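PAN2-PAN3 deadenylation complex catalytic subunit pan2 (Neurospora crassa, PDB 4CZW) is the catalytic subunit of the PAN deadenylation complex, thought to shorten the poly(A) tails of mRNAs by exonucleolytic release of 5'-AMP. Local coordinates at residues E277-W282 with W384-V389; G40-I45 with D554-N559; A201-N206 with Q256-F261; S571-K576 with R616-F621. All blocks are in the same frame, centred on the assembly; numbering follows the deposited sequence.

Contact 1. Residues E277-W282 with W384-V389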
# COMPACT_ATOMS: atom_id res chain seq x y z
N GLU A 277 32.74 -8.87 -4.55
CA GLU A 277 32.93 -8.58 -5.97
C GLU A 277 31.63 -8.05 -6.59
O GLU A 277 31.66 -7.27 -7.54
CB GLU A 277 33.40 -9.82 -6.73
CG GLU A 277 34.71 -10.39 -6.21
CD GLU A 277 35.85 -9.40 -6.31
OE1 GLU A 277 35.90 -8.65 -7.31
OE2 GLU A 277 36.71 -9.38 -5.40
N HIS A 278 30.51 -8.49 -6.04
CA HIS A 278 29.20 -8.02 -6.49
C HIS A 278 29.02 -6.55 -6.11
O HIS A 278 28.46 -5.77 -6.88
CB HIS A 278 28.08 -8.86 -5.88
CG HIS A 278 28.07 -10.28 -6.36
ND1 HIS A 278 27.41 -11.29 -5.69
CD2 HIS A 278 28.63 -10.86 -7.45
CE1 HIS A 278 27.56 -12.43 -6.35
NE2 HIS A 278 28.30 -12.19 -7.42
N ARG A 279 29.50 -6.18 -4.93
CA ARG A 279 29.35 -4.81 -4.44
C ARG A 279 30.29 -3.86 -5.18
O ARG A 279 29.94 -2.70 -5.42
CB ARG A 279 29.60 -4.75 -2.94
CG ARG A 279 28.54 -5.48 -2.12
CD ARG A 279 28.87 -5.48 -0.64
NE ARG A 279 27.90 -6.27 0.12
CZ ARG A 279 28.04 -7.56 0.39
NH1 ARG A 279 29.11 -8.23 -0.02
NH2 ARG A 279 27.10 -8.20 1.08
N LYS A 280 31.47 -4.35 -5.55
CA LYS A 280 32.41 -3.57 -6.34
C LYS A 280 31.81 -3.28 -7.72
O LYS A 280 31.99 -2.19 -8.26
CB LYS A 280 33.74 -4.29 -6.49
CG LYS A 280 34.49 -4.50 -5.18
CD LYS A 280 35.87 -5.10 -5.44
CE LYS A 280 36.63 -5.32 -4.14
NZ LYS A 280 37.99 -5.86 -4.39
N LEU A 281 31.11 -4.26 -8.27
CA LEU A 281 30.48 -4.13 -9.57
C LEU A 281 29.36 -3.09 -9.55
O LEU A 281 29.27 -2.23 -10.42
CB LEU A 281 29.93 -5.47 -10.04
CG LEU A 281 29.32 -5.52 -11.45
CD1 LEU A 281 30.38 -5.26 -12.50
CD2 LEU A 281 28.62 -6.85 -11.69
N TRP A 282 28.51 -3.17 -8.53
CA TRP A 282 27.37 -2.27 -8.40
C TRP A 282 27.79 -0.85 -8.03
O TRP A 282 27.04 0.11 -8.27
CB TRP A 282 26.39 -2.80 -7.36
CG TRP A 282 25.32 -3.68 -7.92
CD1 TRP A 282 25.29 -5.04 -7.90
CD2 TRP A 282 24.14 -3.26 -8.61
NE1 TRP A 282 24.15 -5.50 -8.52
CE2 TRP A 282 23.43 -4.42 -8.96
CE3 TRP A 282 23.61 -2.01 -8.95
CZ2 TRP A 282 22.21 -4.37 -9.65
CZ3 TRP A 282 22.40 -1.97 -9.62
CH2 TRP A 282 21.72 -3.14 -9.97
N TRP A 384 28.00 0.78 2.38
CA TRP A 384 26.74 0.85 3.10
C TRP A 384 25.49 0.92 2.22
O TRP A 384 24.39 0.59 2.67
CB TRP A 384 26.75 2.06 4.05
CG TRP A 384 26.94 3.38 3.36
CD1 TRP A 384 28.13 3.99 3.07
CD2 TRP A 384 25.92 4.26 2.90
NE1 TRP A 384 27.91 5.19 2.45
CE2 TRP A 384 26.55 5.38 2.33
CE3 TRP A 384 24.52 4.21 2.90
CZ2 TRP A 384 25.84 6.44 1.77
CZ3 TRP A 384 23.82 5.26 2.34
CH2 TRP A 384 24.48 6.36 1.79
N LYS A 385 25.64 1.35 0.96
CA LYS A 385 24.47 1.52 0.10
C LYS A 385 24.43 0.54 -1.07
O LYS A 385 25.17 0.70 -2.04
CB LYS A 385 24.40 2.95 -0.43
CG LYS A 385 23.08 3.29 -1.09
CD LYS A 385 23.11 4.65 -1.77
CE LYS A 385 21.81 4.92 -2.49
NZ LYS A 385 21.89 6.15 -3.33
N MSE A 386 23.56 -0.46 -0.97
CA MSE A 386 23.43 -1.47 -2.01
C MSE A 386 21.96 -1.75 -2.35
O MSE A 386 21.11 -1.85 -1.47
CB MSE A 386 24.12 -2.77 -1.57
CG MSE A 386 25.63 -2.75 -1.75
SE MSE A 386 26.14 -2.85 -3.63
CE MSE A 386 27.24 -1.25 -3.74
N PRO A 387 21.67 -1.89 -3.66
CA PRO A 387 20.31 -2.16 -4.13
C PRO A 387 19.87 -3.60 -3.86
O PRO A 387 20.68 -4.52 -3.96
CB PRO A 387 20.41 -1.90 -5.64
CG PRO A 387 21.82 -2.23 -5.96
CD PRO A 387 22.63 -1.80 -4.77
N VAL A 388 18.59 -3.78 -3.52
CA VAL A 388 18.06 -5.10 -3.24
C VAL A 388 17.03 -5.51 -4.28
O VAL A 388 17.13 -6.58 -4.88
CB VAL A 388 17.42 -5.16 -1.84
CG1 VAL A 388 16.85 -6.54 -1.57
CG2 VAL A 388 18.44 -4.79 -0.78
N VAL A 389 16.04 -4.65 -4.49
CA VAL A 389 15.01 -4.90 -5.49
C VAL A 389 14.97 -3.75 -6.51
O VAL A 389 14.93 -2.58 -6.13
CB VAL A 389 13.61 -5.06 -4.86
CG1 VAL A 389 12.58 -5.40 -5.92
CG2 VAL A 389 13.64 -6.13 -3.78
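The indole NE1 of Trp282 is hydrogen-bonded to the hydroxyl of Tyr210, so the polar corner of this buried ring is satisfied while its carbon surface meets the strand. Pro387 covers one face. Pro387 CG stands over the six-membered ring of Trp282 in a CH-pi contact, 3.6 Å from its centroid and 18° off the ring normal, displaced toward the CE3 rim. Beside it comes Met386, a selenomethionine. Its chain bends at chi2 (-72°), bringing Met386 SE in against the helix, 3.7 Å from Trp282 CB, with an oblique Met-aromatic approach to the five-membered ring. Met386 CE, the terminal methyl, reaches one turn back and lies 3.5 Å from Arg279 O, a van der Waals contact. Arg279 adds the aliphatic root of its side chain, with CG 3.9 Å from Met386 SE. An alanine in place of Trp282 would probably strip Pro387 CG of its aromatic cover and leave the Tyr210 hydroxyl without its indole partner. The short helix 277-282 lies almost square across strand 385-389, at 97°, with 9.4 Å between the two axes. That strand runs inside the mixed sheet of the pseudo-USP domain, antiparallel to both 266-270 and 321-334, and helix 130-149 packs against it through Val388 and Val389.

Contact 2. Residues G40-I45 with D554-N559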
# COMPACT_ATOMS: atom_id res chain seq x y z
N GLY A 40 5.49 9.85 3.23
CA GLY A 40 6.27 8.66 3.54
C GLY A 40 5.49 7.73 4.44
O GLY A 40 4.33 8.00 4.77
N LEU A 41 6.11 6.62 4.83
CA LEU A 41 5.44 5.64 5.68
C LEU A 41 6.13 5.51 7.03
O LEU A 41 7.36 5.45 7.11
CB LEU A 41 5.39 4.28 4.98
CG LEU A 41 4.52 4.21 3.72
CD1 LEU A 41 4.69 2.88 3.01
CD2 LEU A 41 3.06 4.44 4.07
N GLU A 42 5.33 5.46 8.10
CA GLU A 42 5.86 5.38 9.46
C GLU A 42 6.44 3.99 9.73
O GLU A 42 5.97 2.99 9.19
CB GLU A 42 4.76 5.72 10.46
CG GLU A 42 4.14 7.09 10.24
CD GLU A 42 2.93 7.35 11.10
OE1 GLU A 42 2.63 6.51 11.98
OE2 GLU A 42 2.27 8.39 10.90
N ASN A 43 7.47 3.94 10.58
CA ASN A 43 8.25 2.72 10.76
C ASN A 43 8.17 2.09 12.15
O ASN A 43 9.06 1.33 12.54
CB ASN A 43 9.72 3.00 10.44
CG ASN A 43 10.29 4.15 11.25
OD1 ASN A 43 9.62 4.70 12.13
ND2 ASN A 43 11.53 4.52 10.96
N ASN A 44 7.11 2.39 12.89
CA ASN A 44 6.95 1.84 14.23
C ASN A 44 5.97 0.68 14.25
O ASN A 44 5.27 0.45 15.23
CB ASN A 44 6.48 2.92 15.19
CG ASN A 44 5.19 3.58 14.75
OD1 ASN A 44 4.94 3.75 13.56
ND2 ASN A 44 4.35 3.93 15.72
N ILE A 45 5.93 -0.05 13.14
CA ILE A 45 5.00 -1.15 12.97
C ILE A 45 5.76 -2.44 12.70
O ILE A 45 6.87 -2.41 12.15
CB ILE A 45 4.00 -0.86 11.83
CG1 ILE A 45 3.49 0.58 11.93
CG2 ILE A 45 2.84 -1.85 11.84
CD1 ILE A 45 2.69 1.04 10.73
N ASP A 554 -9.27 9.04 15.14
CA ASP A 554 -10.08 7.95 14.60
C ASP A 554 -9.48 7.44 13.29
O ASP A 554 -9.20 6.25 13.16
CB ASP A 554 -11.52 8.41 14.37
CG ASP A 554 -12.23 8.78 15.66
OD1 ASP A 554 -12.09 9.93 16.12
OD2 ASP A 554 -12.93 7.91 16.22
N PHE A 555 -9.29 8.35 12.34
CA PHE A 555 -8.76 8.00 11.02
C PHE A 555 -7.41 7.31 11.09
O PHE A 555 -7.10 6.44 10.27
CB PHE A 555 -8.65 9.26 10.15
CG PHE A 555 -9.97 9.85 9.76
CD1 PHE A 555 -11.10 9.05 9.67
CD2 PHE A 555 -10.09 11.20 9.48
CE1 PHE A 555 -12.32 9.59 9.31
CE2 PHE A 555 -11.31 11.74 9.12
CZ PHE A 555 -12.43 10.93 9.04
N ARG A 556 -6.60 7.68 12.08
CA ARG A 556 -5.28 7.09 12.25
C ARG A 556 -5.38 5.61 12.64
O ARG A 556 -4.65 4.77 12.09
CB ARG A 556 -4.49 7.85 13.31
CG ARG A 556 -3.29 7.10 13.85
CD ARG A 556 -2.35 8.02 14.60
NE ARG A 556 -1.62 8.90 13.69
CZ ARG A 556 -0.46 8.60 13.12
NH1 ARG A 556 0.12 7.43 13.37
NH2 ARG A 556 0.13 9.46 12.30
N VAL A 557 -6.27 5.30 13.57
CA VAL A 557 -6.46 3.93 14.02
C VAL A 557 -7.26 3.13 12.99
O VAL A 557 -7.05 1.93 12.81
CB VAL A 557 -7.15 3.88 15.40
CG1 VAL A 557 -7.27 2.44 15.89
CG2 VAL A 557 -6.36 4.71 16.39
N ILE A 558 -8.19 3.81 12.32
CA ILE A 558 -8.91 3.22 11.19
C ILE A 558 -7.92 2.92 10.06
O ILE A 558 -8.13 2.01 9.26
CB ILE A 558 -10.05 4.15 10.70
CG1 ILE A 558 -11.14 4.27 11.76
CG2 ILE A 558 -10.66 3.64 9.40
CD1 ILE A 558 -12.27 5.20 11.37
N ASN A 559 -6.83 3.69 10.04
CA ASN A 559 -5.79 3.60 9.01
C ASN A 559 -6.35 4.01 7.65
O ASN A 559 -6.40 3.21 6.72
CB ASN A 559 -5.19 2.20 8.95
CG ASN A 559 -3.84 2.17 8.26
OD1 ASN A 559 -3.17 1.13 8.22
ND2 ASN A 559 -3.42 3.30 7.71
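Arg556 lays the end of its guanidinium against the carboxylate of Glu42, edge to edge, the two flat groups only 10° from coplanar. The pairing is end-on and bidentate. Arg556 NH1 gives a nearly straight bond to Glu42 OE1 (3.0 Å, 172° at the hydrogen), and Arg556 NH2 gives the companion bond to Glu42 OE2 (2.8 Å). Each oxygen uses its syn lone pair, the one on the side of its neighbour, so two parallel bonds oppose rotation of either group. The side chains arrive from opposite directions. Glu42 stretches out in extended form, whereas Arg556 leaves the helix with CG anti to the backbone N and bends at chi3, which swings the guanidinium toward the carboxylate. Glu42 OE2 is gripped a second time, by Ser99 OG, and such a doubly held carboxylate in a buried residue would be expected to stay ionised. The backbones themselves stand well apart, with 11.6 Å between the CA atoms of Glu42 and Arg556. Nearby, Asn559, the C-prime residue of the Schellman motif that closes the helix, bonds His101 and Asn104 with its amide. Helix 551-558 also carries Asp554, a probable ligand of the catalytic metals. The pairing of Glu42 and Arg556 is a classic bidentate arginine-carboxylate salt bridge, here joining the pseudo-USP domain to the DEDD-type, RNase H-like exonuclease domain.

Contact 3. Residues A201-N206 with Q256-F261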
# COMPACT_ATOMS: atom_id res chain seq x y z
N ALA A 201 7.32 -23.76 -16.16
CA ALA A 201 8.05 -22.83 -15.31
C ALA A 201 7.22 -21.60 -14.99
O ALA A 201 6.70 -20.93 -15.88
CB ALA A 201 9.36 -22.43 -15.97
N THR A 202 7.11 -21.29 -13.70
CA THR A 202 6.37 -20.11 -13.25
C THR A 202 7.31 -19.10 -12.62
O THR A 202 8.06 -19.43 -11.69
CB THR A 202 5.27 -20.49 -12.24
OG1 THR A 202 4.37 -21.43 -12.83
CG2 THR A 202 4.49 -19.25 -11.81
N THR A 203 7.28 -17.87 -13.11
CA THR A 203 8.17 -16.83 -12.62
C THR A 203 7.46 -15.48 -12.47
O THR A 203 7.03 -14.89 -13.46
CB THR A 203 9.39 -16.65 -13.54
OG1 THR A 203 10.11 -17.88 -13.64
CG2 THR A 203 10.31 -15.57 -13.00
N PHE A 204 7.35 -15.01 -11.23
CA PHE A 204 6.80 -13.69 -10.97
C PHE A 204 7.92 -12.66 -10.82
O PHE A 204 7.84 -11.55 -11.35
CB PHE A 204 5.93 -13.70 -9.71
CG PHE A 204 4.66 -14.48 -9.85
CD1 PHE A 204 3.61 -14.00 -10.62
CD2 PHE A 204 4.50 -15.70 -9.22
CE1 PHE A 204 2.43 -14.71 -10.75
CE2 PHE A 204 3.33 -16.43 -9.34
CZ PHE A 204 2.30 -15.93 -10.11
N VAL A 205 8.95 -13.04 -10.08
CA VAL A 205 10.09 -12.16 -9.84
C VAL A 205 11.39 -12.84 -10.25
O VAL A 205 11.67 -13.97 -9.85
CB VAL A 205 10.19 -11.74 -8.36
CG1 VAL A 205 11.39 -10.84 -8.13
CG2 VAL A 205 8.91 -11.05 -7.92
N ASN A 206 12.19 -12.15 -11.07
CA ASN A 206 13.45 -12.71 -11.54
C ASN A 206 14.64 -12.32 -10.66
O ASN A 206 14.58 -11.34 -9.92
CB ASN A 206 13.71 -12.26 -12.98
CG ASN A 206 12.80 -12.95 -13.98
OD1 ASN A 206 11.76 -12.40 -14.36
ND2 ASN A 206 13.17 -14.15 -14.40
N GLN A 256 19.08 -28.98 -20.32
CA GLN A 256 17.88 -28.26 -19.90
C GLN A 256 18.05 -26.75 -20.09
O GLN A 256 18.90 -26.13 -19.47
CB GLN A 256 17.57 -28.57 -18.44
CG GLN A 256 17.44 -30.05 -18.15
CD GLN A 256 17.90 -30.42 -16.75
OE1 GLN A 256 18.27 -29.55 -15.96
NE2 GLN A 256 17.90 -31.71 -16.45
N ARG A 257 17.22 -26.18 -20.96
CA ARG A 257 17.29 -24.74 -21.23
C ARG A 257 15.93 -24.09 -21.03
O ARG A 257 14.90 -24.62 -21.45
CB ARG A 257 17.79 -24.49 -22.65
CG ARG A 257 19.00 -25.32 -23.03
CD ARG A 257 19.66 -24.80 -24.30
NE ARG A 257 20.73 -25.69 -24.75
CZ ARG A 257 21.66 -25.34 -25.63
NH1 ARG A 257 21.66 -24.12 -26.16
NH2 ARG A 257 22.60 -26.21 -25.99
N LYS A 258 15.93 -22.94 -20.37
CA LYS A 258 14.69 -22.21 -20.11
C LYS A 258 14.27 -21.42 -21.35
O LYS A 258 14.82 -20.36 -21.64
CB LYS A 258 14.85 -21.27 -18.92
CG LYS A 258 13.56 -20.60 -18.48
CD LYS A 258 13.74 -19.84 -17.17
CE LYS A 258 12.41 -19.30 -16.67
NZ LYS A 258 12.55 -18.63 -15.34
N ILE A 259 13.29 -21.95 -22.07
CA ILE A 259 12.78 -21.29 -23.27
C ILE A 259 11.82 -20.17 -22.89
O ILE A 259 10.75 -20.41 -22.35
CB ILE A 259 12.05 -22.29 -24.20
CG1 ILE A 259 12.92 -23.53 -24.43
CG2 ILE A 259 11.70 -21.62 -25.52
CD1 ILE A 259 14.26 -23.24 -25.06
N ILE A 260 12.22 -18.93 -23.19
CA ILE A 260 11.45 -17.76 -22.79
C ILE A 260 10.54 -17.25 -23.91
O ILE A 260 11.00 -16.96 -25.01
CB ILE A 260 12.38 -16.63 -22.32
CG1 ILE A 260 13.26 -17.12 -21.17
CG2 ILE A 260 11.57 -15.40 -21.91
CD1 ILE A 260 14.25 -16.09 -20.67
N PHE A 261 9.25 -17.15 -23.61
CA PHE A 261 8.26 -16.71 -24.59
C PHE A 261 7.92 -15.23 -24.44
O PHE A 261 8.00 -14.47 -25.41
CB PHE A 261 6.99 -17.55 -24.47
CG PHE A 261 7.22 -19.03 -24.64
CD1 PHE A 261 8.04 -19.50 -25.65
CD2 PHE A 261 6.62 -19.94 -23.78
CE1 PHE A 261 8.25 -20.86 -25.80
CE2 PHE A 261 6.83 -21.30 -23.94
CZ PHE A 261 7.65 -21.76 -24.95
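The nearest CA atoms, those of Ala201 and Lys258, are 8.2 Å apart, with strand 183-190 lying between 196-201 and 250-262 in the sheet. This four-stranded antiparallel sheet, with zinc held by Cys190, Cys193, Cys245 and Cys248, is consistent with the zinc-bearing fingers subdomain of ubiquitin-specific proteases, here in a pseudo-enzyme predicted to be inactive. Lys258 makes the whole connection from its side. With CG anti to the backbone N (chi1 -173°) and every later torsion near 180°, it runs straight across the intervening strand 183-190, touching Tyr186, and meets the chain just where 196-201 leaves the sheet. Ala201, which also touches Tyr186, offers only its methyl, with CB 4.4 Å from Lys258 CE, a loose apolar contact. Two residues on, Thr203 turns its hydroxyl to the ammonium group, crossing the lysine obliquely. Thr203 is itself tied through its backbone to Thr182, so the acceptor sits on a part of the chain held to the residue just ahead of that intervening strand. The polar link across this partly exposed surface is a single bond, in which Lys258 NZ donates to Thr203 OG1 over 3.1 Å.

Contact 4. Residues S571-K576 with R616-F621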
# COMPACT_ATOMS: atom_id res chain seq x y z
N SER A 571 -14.12 19.72 16.70
CA SER A 571 -13.03 20.09 17.59
C SER A 571 -12.20 21.21 16.97
O SER A 571 -11.58 22.00 17.67
CB SER A 571 -12.13 18.89 17.89
OG SER A 571 -11.37 18.52 16.75
N ILE A 572 -12.21 21.27 15.64
CA ILE A 572 -11.50 22.30 14.90
C ILE A 572 -12.36 23.55 14.76
O ILE A 572 -11.87 24.68 14.85
CB ILE A 572 -11.08 21.80 13.50
CG1 ILE A 572 -10.17 20.58 13.62
CG2 ILE A 572 -10.41 22.90 12.70
CD1 ILE A 572 -9.74 20.00 12.29
N ILE A 573 -13.65 23.33 14.53
CA ILE A 573 -14.61 24.42 14.36
C ILE A 573 -14.66 25.35 15.56
O ILE A 573 -14.56 26.57 15.42
CB ILE A 573 -16.03 23.86 14.09
CG1 ILE A 573 -16.12 23.27 12.69
CG2 ILE A 573 -17.07 24.95 14.27
CD1 ILE A 573 -17.48 22.70 12.35
N PHE A 574 -14.80 24.77 16.75
CA PHE A 574 -14.92 25.57 17.97
C PHE A 574 -13.57 25.86 18.61
O PHE A 574 -13.37 25.63 19.80
CB PHE A 574 -15.84 24.87 18.97
CG PHE A 574 -17.29 24.87 18.55
CD1 PHE A 574 -18.08 25.99 18.74
CD2 PHE A 574 -17.85 23.74 17.97
CE1 PHE A 574 -19.40 25.99 18.35
CE2 PHE A 574 -19.18 23.74 17.58
CZ PHE A 574 -19.95 24.86 17.78
N MSE A 575 -12.64 26.38 17.81
CA MSE A 575 -11.37 26.86 18.32
C MSE A 575 -11.27 28.36 18.17
O MSE A 575 -11.67 28.92 17.15
CB MSE A 575 -10.20 26.20 17.58
CG MSE A 575 -9.95 24.74 17.92
SE MSE A 575 -8.27 24.11 17.15
CE MSE A 575 -8.53 24.73 15.32
N LYS A 576 -10.74 29.03 19.19
CA LYS A 576 -10.37 30.43 19.05
C LYS A 576 -8.99 30.45 18.40
O LYS A 576 -8.03 29.94 18.98
CB LYS A 576 -10.38 31.16 20.39
CG LYS A 576 -10.84 32.61 20.28
CD LYS A 576 -10.96 33.28 21.65
CE LYS A 576 -9.65 33.93 22.08
NZ LYS A 576 -8.57 32.95 22.35
N ARG A 616 -24.87 21.52 13.91
CA ARG A 616 -26.12 22.19 13.57
C ARG A 616 -26.26 23.49 14.35
O ARG A 616 -26.76 24.49 13.83
CB ARG A 616 -27.32 21.27 13.83
CG ARG A 616 -27.38 20.06 12.91
CD ARG A 616 -27.23 20.47 11.45
NE ARG A 616 -27.30 19.33 10.55
CZ ARG A 616 -27.02 19.39 9.25
NH1 ARG A 616 -26.65 20.54 8.70
NH2 ARG A 616 -27.11 18.30 8.50
N LYS A 617 -25.81 23.47 15.61
CA LYS A 617 -25.77 24.68 16.42
C LYS A 617 -24.81 25.69 15.82
O LYS A 617 -25.07 26.90 15.83
CB LYS A 617 -25.36 24.35 17.86
CG LYS A 617 -26.47 23.73 18.69
CD LYS A 617 -27.63 24.69 18.85
CE LYS A 617 -28.74 24.08 19.70
NZ LYS A 617 -29.90 25.00 19.82
N TYR A 618 -23.70 25.19 15.29
CA TYR A 618 -22.70 26.04 14.65
C TYR A 618 -23.27 26.74 13.42
O TYR A 618 -22.99 27.91 13.17
CB TYR A 618 -21.47 25.21 14.26
CG TYR A 618 -20.52 25.92 13.33
CD1 TYR A 618 -19.79 27.01 13.75
CD2 TYR A 618 -20.35 25.48 12.02
CE1 TYR A 618 -18.91 27.66 12.91
CE2 TYR A 618 -19.48 26.12 11.16
CZ TYR A 618 -18.76 27.21 11.61
OH TYR A 618 -17.89 27.86 10.76
N GLU A 619 -24.09 26.01 12.66
CA GLU A 619 -24.74 26.59 11.48
C GLU A 619 -25.71 27.69 11.89
O GLU A 619 -25.84 28.70 11.20
CB GLU A 619 -25.47 25.50 10.69
CG GLU A 619 -24.55 24.54 9.96
CD GLU A 619 -25.30 23.65 8.98
OE1 GLU A 619 -26.45 23.25 9.29
OE2 GLU A 619 -24.75 23.36 7.90
N GLU A 620 -26.39 27.49 13.01
CA GLU A 620 -27.33 28.48 13.52
C GLU A 620 -26.60 29.73 13.98
O GLU A 620 -27.06 30.85 13.73
CB GLU A 620 -28.15 27.89 14.68
CG GLU A 620 -29.03 26.71 14.28
CD GLU A 620 -29.76 26.11 15.46
OE1 GLU A 620 -29.76 26.73 16.54
OE2 GLU A 620 -30.34 25.01 15.31
N PHE A 621 -25.47 29.54 14.66
CA PHE A 621 -24.69 30.65 15.19
C PHE A 621 -24.10 31.51 14.07
O PHE A 621 -24.06 32.73 14.17
CB PHE A 621 -23.58 30.14 16.10
CG PHE A 621 -24.07 29.41 17.32
CD1 PHE A 621 -25.36 29.61 17.79
CD2 PHE A 621 -23.24 28.53 18.00
CE1 PHE A 621 -25.81 28.95 18.92
CE2 PHE A 621 -23.69 27.87 19.13
CZ PHE A 621 -24.98 28.07 19.58
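Tyr618 starts its side of the contact at CB, which lies 3.9 Å from CZ of Phe574, the far corner of a ring that comes past it from the opposite direction and meets it obliquely. CG anti to the backbone N (chi1 167°) sends the phenol off toward the end of helix 570-573, and there Ile573 takes over. Tyr618 CG is 3.7 Å from Ile573 CG2; further along one rim, Tyr618 CD1 and CE1 both come to 3.5 Å from that same methyl. Ile573 CG2 therefore sits over the ring face in a CH-pi contact, 15° off the normal. The other rim is covered by the isoleucine's second branch, with Ile573 CD1 4.0 Å from Tyr618 CD2, and at the next atom, CE2, both branches are within touching distance. Ile573 is the last residue of its helix, and Phe574, the centre of an inverse gamma turn, is the first to leave it; both side chains meet the one tyrosine. This is helix packing in the exonuclease domain, of RNase H-like fold: helix 570-573 follows directly on sheet strand 567-569, while helix 604-623 includes Asp607, by similarity a metal ligand. Toward the tip, Tyr618 CZ is still 3.9 Å from Ile573 CG2. A serine in place of Tyr618 would keep the CB beside Phe574 but would probably leave both branches of Ile573 without the ring they cover. The tyrosine ring also meets Phe627 edge-to-face, and the Phe574 ring packs on Leu588 and Leu592 of helix 585-592 and on Leu634 of helix 627-634.

Contacts 1 and 3 both belong to the pseudo-USP domain; their centres are about 25 Å apart and their nearest atoms about 6 Å, with contact 3 at the root of the zinc-bearing fingers. Contact 4 lies wholly in the exonuclease domain, its centre about 57 Å from that of contact 1 and about 63 Å from that of contact 3. Contact 2 bridges the two domains, and contacts 1 and 3 are nested within the chain loop it closes. Its centre is about 28 Å from that of contact 4. The helices of these two also carry probable catalytic metal ligands, Asp554 on 551-558 and Asp607 on 604-623, though neither contact lies at the site itself.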